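Local coordinates for protein proteasome accessory factor B/C (PafBC) (Paenarthrobacter aurescens, PDB 6SJ9) that probably acts as a transcriptional regulator of the bacterial DNA damage response, with winged helix-turn-helix and WYL domains, at residues A[93-106]-A[388-402]. Sequence-based numbering, arbitrary orientation.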
loop_
_atom_site.group_PDB
_atom_site.type_symbol
_atom_site.label_atom_id
_atom_site.label_comp_id
_atom_site.label_asym_id
_atom_site.label_seq_id
_atom_site.Cartn_x
_atom_site.Cartn_y
_atom_site.Cartn_z
ATOM N N LEU A 93 17.555 -1.579 -7.326
ATOM C CA LEU A 93 16.497 -0.670 -7.719
ATOM C C LEU A 93 16.996 0.759 -7.644
ATOM O O LEU A 93 17.707 1.119 -6.711
ATOM C CB LEU A 93 15.266 -0.848 -6.812
ATOM C CG LEU A 93 14.585 -2.215 -6.933
ATOM C CD1 LEU A 93 13.352 -2.307 -6.048
ATOM C CD2 LEU A 93 14.229 -2.466 -8.398
ATOM N N THR A 94 16.660 1.553 -8.654
ATOM C CA THR A 94 16.821 2.987 -8.540
ATOM C C THR A 94 15.724 3.577 -7.643
ATOM O O THR A 94 14.659 2.976 -7.447
ATOM C CB THR A 94 16.733 3.643 -9.901
ATOM O OG1 THR A 94 15.368 3.567 -10.332
ATOM C CG2 THR A 94 17.706 2.947 -10.919
ATOM N N PRO A 95 15.944 4.791 -7.125
ATOM C CA PRO A 95 14.874 5.428 -6.353
ATOM C C PRO A 95 13.558 5.542 -7.109
ATOM O O PRO A 95 12.504 5.240 -6.533
ATOM C CB PRO A 95 15.474 6.796 -6.000
ATOM C CG PRO A 95 17.038 6.525 -5.968
ATOM C CD PRO A 95 17.223 5.548 -7.112
ATOM N N ALA A 96 13.583 5.893 -8.393
ATOM C CA ALA A 96 12.353 5.927 -9.159
ATOM C C ALA A 96 11.670 4.556 -9.129
ATOM O O ALA A 96 10.503 4.447 -8.734
ATOM C CB ALA A 96 12.616 6.390 -10.597
ATOM N N GLU A 97 12.402 3.495 -9.495
ATOM C CA GLU A 97 11.838 2.145 -9.474
ATOM C C GLU A 97 11.262 1.774 -8.116
ATOM O O GLU A 97 10.230 1.104 -8.037
ATOM C CB GLU A 97 12.900 1.112 -9.852
ATOM C CG GLU A 97 13.324 1.234 -11.253
ATOM C CD GLU A 97 14.539 0.328 -11.579
ATOM O OE1 GLU A 97 15.275 -0.049 -10.652
ATOM O OE2 GLU A 97 14.736 0.039 -12.777
ATOM N N SER A 98 11.978 2.109 -7.040
ATOM C CA SER A 98 11.518 1.800 -5.703
ATOM C C SER A 98 10.246 2.544 -5.351
ATOM O O SER A 98 9.403 2.001 -4.627
ATOM C CB SER A 98 12.608 2.173 -4.698
ATOM O OG SER A 98 13.837 1.541 -5.043
ATOM N N THR A 99 10.092 3.782 -5.844
ATOM C CA THR A 99 8.875 4.528 -5.535
ATOM C C THR A 99 7.672 3.955 -6.281
ATOM O O THR A 99 6.618 3.766 -5.686
ATOM C CB THR A 99 9.052 6.012 -5.882
ATOM O OG1 THR A 99 10.254 6.497 -5.279
ATOM C CG2 THR A 99 7.860 6.835 -5.391
ATOM N N VAL A 100 7.841 3.601 -7.558
ATOM C CA VAL A 100 6.776 2.935 -8.295
ATOM C C VAL A 100 6.377 1.657 -7.589
ATOM O O VAL A 100 5.194 1.374 -7.366
ATOM C CB VAL A 100 7.237 2.613 -9.719
ATOM C CG1 VAL A 100 6.141 1.700 -10.413
ATOM C CG2 VAL A 100 7.500 3.860 -10.470
ATOM N N LEU A 101 7.380 0.893 -7.179
ATOM C CA LEU A 101 7.139 -0.365 -6.495
ATOM C C LEU A 101 6.317 -0.161 -5.236
ATOM O O LEU A 101 5.603 -1.067 -4.799
ATOM C CB LEU A 101 8.482 -1.002 -6.187
ATOM C CG LEU A 101 8.419 -2.469 -5.898
ATOM C CD1 LEU A 101 7.915 -3.132 -7.132
ATOM C CD2 LEU A 101 9.787 -2.882 -5.566
ATOM N N LEU A 102 6.465 1.000 -4.609
ATOM C CA LEU A 102 5.722 1.339 -3.407
ATOM C C LEU A 102 4.233 1.499 -3.682
ATOM O O LEU A 102 3.391 1.022 -2.914
ATOM C CB LEU A 102 6.292 2.639 -2.862
ATOM C CG LEU A 102 5.692 3.293 -1.645
ATOM C CD1 LEU A 102 5.388 2.220 -0.615
ATOM C CD2 LEU A 102 6.773 4.276 -1.106
ATOM N N LEU A 103 3.892 2.110 -4.804
ATOM C CA LEU A 103 2.489 2.244 -5.161
ATOM C C LEU A 103 1.934 0.864 -5.496
ATOM O O LEU A 103 0.821 0.530 -5.107
ATOM C CB LEU A 103 2.349 3.236 -6.331
ATOM C CG LEU A 103 0.949 3.557 -6.752
ATOM C CD1 LEU A 103 0.119 3.959 -5.591
ATOM C CD2 LEU A 103 0.973 4.642 -7.888
ATOM N N ALA A 104 2.734 0.050 -6.192
ATOM C CA ALA A 104 2.300 -1.287 -6.547
ATOM C C ALA A 104 1.982 -2.119 -5.302
ATOM O O ALA A 104 1.022 -2.881 -5.284
ATOM C CB ALA A 104 3.408 -1.973 -7.371
ATOM N N ALA A 105 2.800 -2.008 -4.271
ATOM C CA ALA A 105 2.556 -2.783 -3.057
ATOM C C ALA A 105 1.270 -2.355 -2.403
ATOM O O ALA A 105 0.560 -3.184 -1.813
ATOM C CB ALA A 105 3.749 -2.615 -2.076
ATOM N N GLN A 106 0.925 -1.059 -2.528
ATOM C CA GLN A 106 -0.345 -0.626 -1.991
ATOM C C GLN A 106 -1.495 -1.222 -2.767
ATOM O O GLN A 106 -2.555 -1.548 -2.185
ATOM C CB GLN A 106 -0.447 0.897 -2.015
ATOM C CG GLN A 106 0.478 1.603 -1.038
ATOM C CD GLN A 106 0.207 3.140 -0.994
ATOM O OE1 GLN A 106 -0.913 3.589 -0.636
ATOM N NE2 GLN A 106 1.227 3.934 -1.320
ATOM N N LEU A 388 1.226 8.397 -1.647
ATOM C CA LEU A 388 2.317 7.709 -2.309
ATOM C C LEU A 388 3.460 7.363 -1.340
ATOM O O LEU A 388 3.958 6.226 -1.335
ATOM C CB LEU A 388 2.868 8.575 -3.466
ATOM C CG LEU A 388 4.106 8.020 -4.195
ATOM C CD1 LEU A 388 3.661 6.749 -4.916
ATOM C CD2 LEU A 388 4.681 9.004 -5.237
ATOM N N ILE A 389 3.920 8.324 -0.539
ATOM C CA ILE A 389 5.176 8.130 0.193
ATOM C C ILE A 389 5.034 8.265 1.695
ATOM O O ILE A 389 6.042 8.168 2.393
ATOM C CB ILE A 389 6.276 9.106 -0.281
ATOM C CG1 ILE A 389 5.854 10.544 0.021
ATOM C CG2 ILE A 389 6.654 8.955 -1.702
ATOM C CD1 ILE A 389 6.969 11.527 -0.273
ATOM N N CYS A 390 3.849 8.572 2.215
ATOM C CA CYS A 390 3.626 8.718 3.658
ATOM C C CYS A 390 2.646 7.685 4.175
ATOM O O CYS A 390 1.960 7.916 5.177
ATOM C CB CYS A 390 3.118 10.137 4.015
ATOM S SG CYS A 390 4.174 11.477 3.355
ATOM N N SER A 391 2.529 6.566 3.479
ATOM C CA SER A 391 1.561 5.547 3.818
ATOM C C SER A 391 2.223 4.344 4.396
ATOM O O SER A 391 1.553 3.326 4.573
ATOM C CB SER A 391 0.731 5.131 2.609
ATOM O OG SER A 391 -0.129 6.183 2.285
ATOM N N GLY A 392 3.519 4.431 4.665
ATOM C CA GLY A 392 4.209 3.318 5.242
ATOM C C GLY A 392 4.614 2.385 4.135
ATOM O O GLY A 392 4.413 2.644 2.940
ATOM N N LEU A 393 5.271 1.300 4.550
ATOM C CA LEU A 393 5.796 0.281 3.654
ATOM C C LEU A 393 4.936 -0.964 3.818
ATOM O O LEU A 393 4.824 -1.476 4.942
ATOM C CB LEU A 393 7.267 -0.020 3.965
ATOM C CG LEU A 393 8.124 1.266 3.969
ATOM C CD1 LEU A 393 9.583 0.974 4.160
ATOM C CD2 LEU A 393 7.939 2.120 2.699
ATOM N N PRO A 394 4.259 -1.451 2.785
ATOM C CA PRO A 394 3.512 -2.702 2.943
ATOM C C PRO A 394 4.458 -3.858 3.257
ATOM O O PRO A 394 5.689 -3.768 3.143
ATOM C CB PRO A 394 2.776 -2.872 1.602
ATOM C CG PRO A 394 2.654 -1.485 1.048
ATOM C CD PRO A 394 3.937 -0.763 1.513
ATOM N N GLU A 395 3.860 -4.991 3.598
ATOM C CA GLU A 395 4.676 -6.166 3.820
ATOM C C GLU A 395 5.281 -6.625 2.505
ATOM O O GLU A 395 4.715 -6.426 1.426
ATOM C CB GLU A 395 3.860 -7.304 4.428
ATOM C CG GLU A 395 4.754 -8.340 5.091
ATOM C CD GLU A 395 4.498 -9.740 4.554
ATOM O OE1 GLU A 395 3.820 -10.525 5.251
ATOM O OE2 GLU A 395 4.950 -10.042 3.425
ATOM N N GLY A 396 6.467 -7.208 2.609
ATOM C CA GLY A 396 7.214 -7.628 1.458
ATOM C C GLY A 396 7.891 -6.500 0.714
ATOM O O GLY A 396 8.603 -6.775 -0.259
ATOM N N TYR A 397 7.620 -5.140 1.124
ATOM C CA TYR A 397 8.351 -3.995 0.587
ATOM C C TYR A 397 9.493 -3.694 1.564
ATOM O O TYR A 397 9.234 -3.539 2.763
ATOM C CB TYR A 397 7.443 -2.760 0.438
ATOM C CG TYR A 397 8.119 -1.641 -0.351
ATOM C CD1 TYR A 397 8.107 -1.643 -1.746
ATOM C CD2 TYR A 397 8.855 -0.642 0.294
ATOM C CE1 TYR A 397 8.754 -0.645 -2.473
ATOM C CE2 TYR A 397 9.514 0.356 -0.427
ATOM C CZ TYR A 397 9.471 0.341 -1.817
ATOM O OH TYR A 397 10.132 1.317 -2.549
ATOM N N PRO A 398 10.739 -3.550 1.117
ATOM C CA PRO A 398 11.859 -3.403 2.070
ATOM C C PRO A 398 11.943 -2.019 2.702
ATOM O O PRO A 398 11.603 -1.008 2.081
ATOM C CB PRO A 398 13.095 -3.670 1.208
ATOM C CG PRO A 398 12.561 -3.730 -0.234
ATOM C CD PRO A 398 11.149 -3.356 -0.277
ATOM N N ASP A 399 12.471 -1.981 3.938
ATOM C CA ASP A 399 12.456 -0.759 4.745
ATOM C C ASP A 399 13.654 0.152 4.493
ATOM O O ASP A 399 13.672 1.281 4.994
ATOM C CB ASP A 399 12.390 -1.091 6.250
ATOM C CG ASP A 399 13.528 -1.986 6.712
ATOM O OD1 ASP A 399 14.695 -1.539 6.672
ATOM O OD2 ASP A 399 13.265 -3.143 7.096
ATOM N N ASP A 400 14.665 -0.323 3.777
ATOM C CA ASP A 400 15.910 0.407 3.563
ATOM C C ASP A 400 16.066 0.822 2.105
ATOM O O ASP A 400 17.151 0.719 1.537
ATOM C CB ASP A 400 17.110 -0.424 4.027
ATOM C CG ASP A 400 17.097 -1.874 3.488
ATOM O OD1 ASP A 400 16.342 -2.177 2.540
ATOM O OD2 ASP A 400 17.880 -2.710 4.004
ATOM N N LEU A 401 14.974 1.218 1.454
ATOM C CA LEU A 401 15.022 1.591 0.044
ATOM C C LEU A 401 14.898 3.089 -0.268
ATOM O O LEU A 401 15.558 3.557 -1.197
ATOM C CB LEU A 401 13.921 0.808 -0.693
ATOM C CG LEU A 401 14.046 0.340 -2.147
ATOM C CD1 LEU A 401 15.388 -0.324 -2.398
ATOM C CD2 LEU A 401 12.889 -0.594 -2.558
ATOM N N LEU A 402 14.058 3.864 0.447
ATOM C CA LEU A 402 13.795 5.277 0.131
ATOM C C LEU A 402 14.251 6.240 1.222
ATOM O O LEU A 402 13.757 6.188 2.352
ATOM C CB LEU A 402 12.313 5.511 -0.144
ATOM C CG LEU A 402 11.901 4.850 -1.450
ATOM C CD1 LEU A 402 10.579 5.337 -1.890
ATOM C CD2 LEU A 402 12.944 5.128 -2.490
HETATM O O HOH W 1 16.130 2.797 -3.590
#
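L102 reaches from helix 95-118 into the bend made by 388-402, and its atoms meet that bend one after another. CB of L102 lies 4.1 Å from CZ of Y397. With CG anti to the backbone N (chi1 177°), the branch point of L102 passes beyond the tyrosine, and this CG comes within 3.4 Å of the L388 carbonyl O, a plain van der Waals contact near the end of helix 378-389. There the two methyls part: CD1 of L102 goes to P394, 3.9 Å from its CD, and also touches the G392 carbonyl, while CD2 of L102 packs 4.0 Å from CD1 of L402 and also lies against the L388 carbonyl O.

Y397 comes in alongside the same helix. Its hydroxyl donates to S98 O near the ring plane; the modelled Y397 OH to S98 O distance of 2.3 Å is too short to take literally. CB of L101 sits at the ring edge, in plane, and P398 CD lies over one face, toward the rim. One turn beyond L101, A105 CB presses on P394 CG at 3.5 Å, a tight fit. A water donates to both S98 OG and L401 O, bridging the segments by a second polar route.

T99 works with both branches. OG1 of T99 bonds back to P95 O at 2.9 Å, from above the carbonyl plane, and also touches L402; the T99 side chain crosses that of L388 at about a right angle, with CG2 of T99 3.9 Å from CD2 of L388. With an alanine here, P95 O would probably lose its second donor and a gap would open beside L388 and L402.

Helix 427-441 packs on V100, L103, A104 and A105, and helix 457-469 on L93, A96, E97 and V100. The segment 388-402 joins helix 378-389, probably the third of the winged helix-turn-helix by the order of helices, to the hairpin 404-407/410-413, consistent with its wing, here packed against a long helix from the other half of the chain.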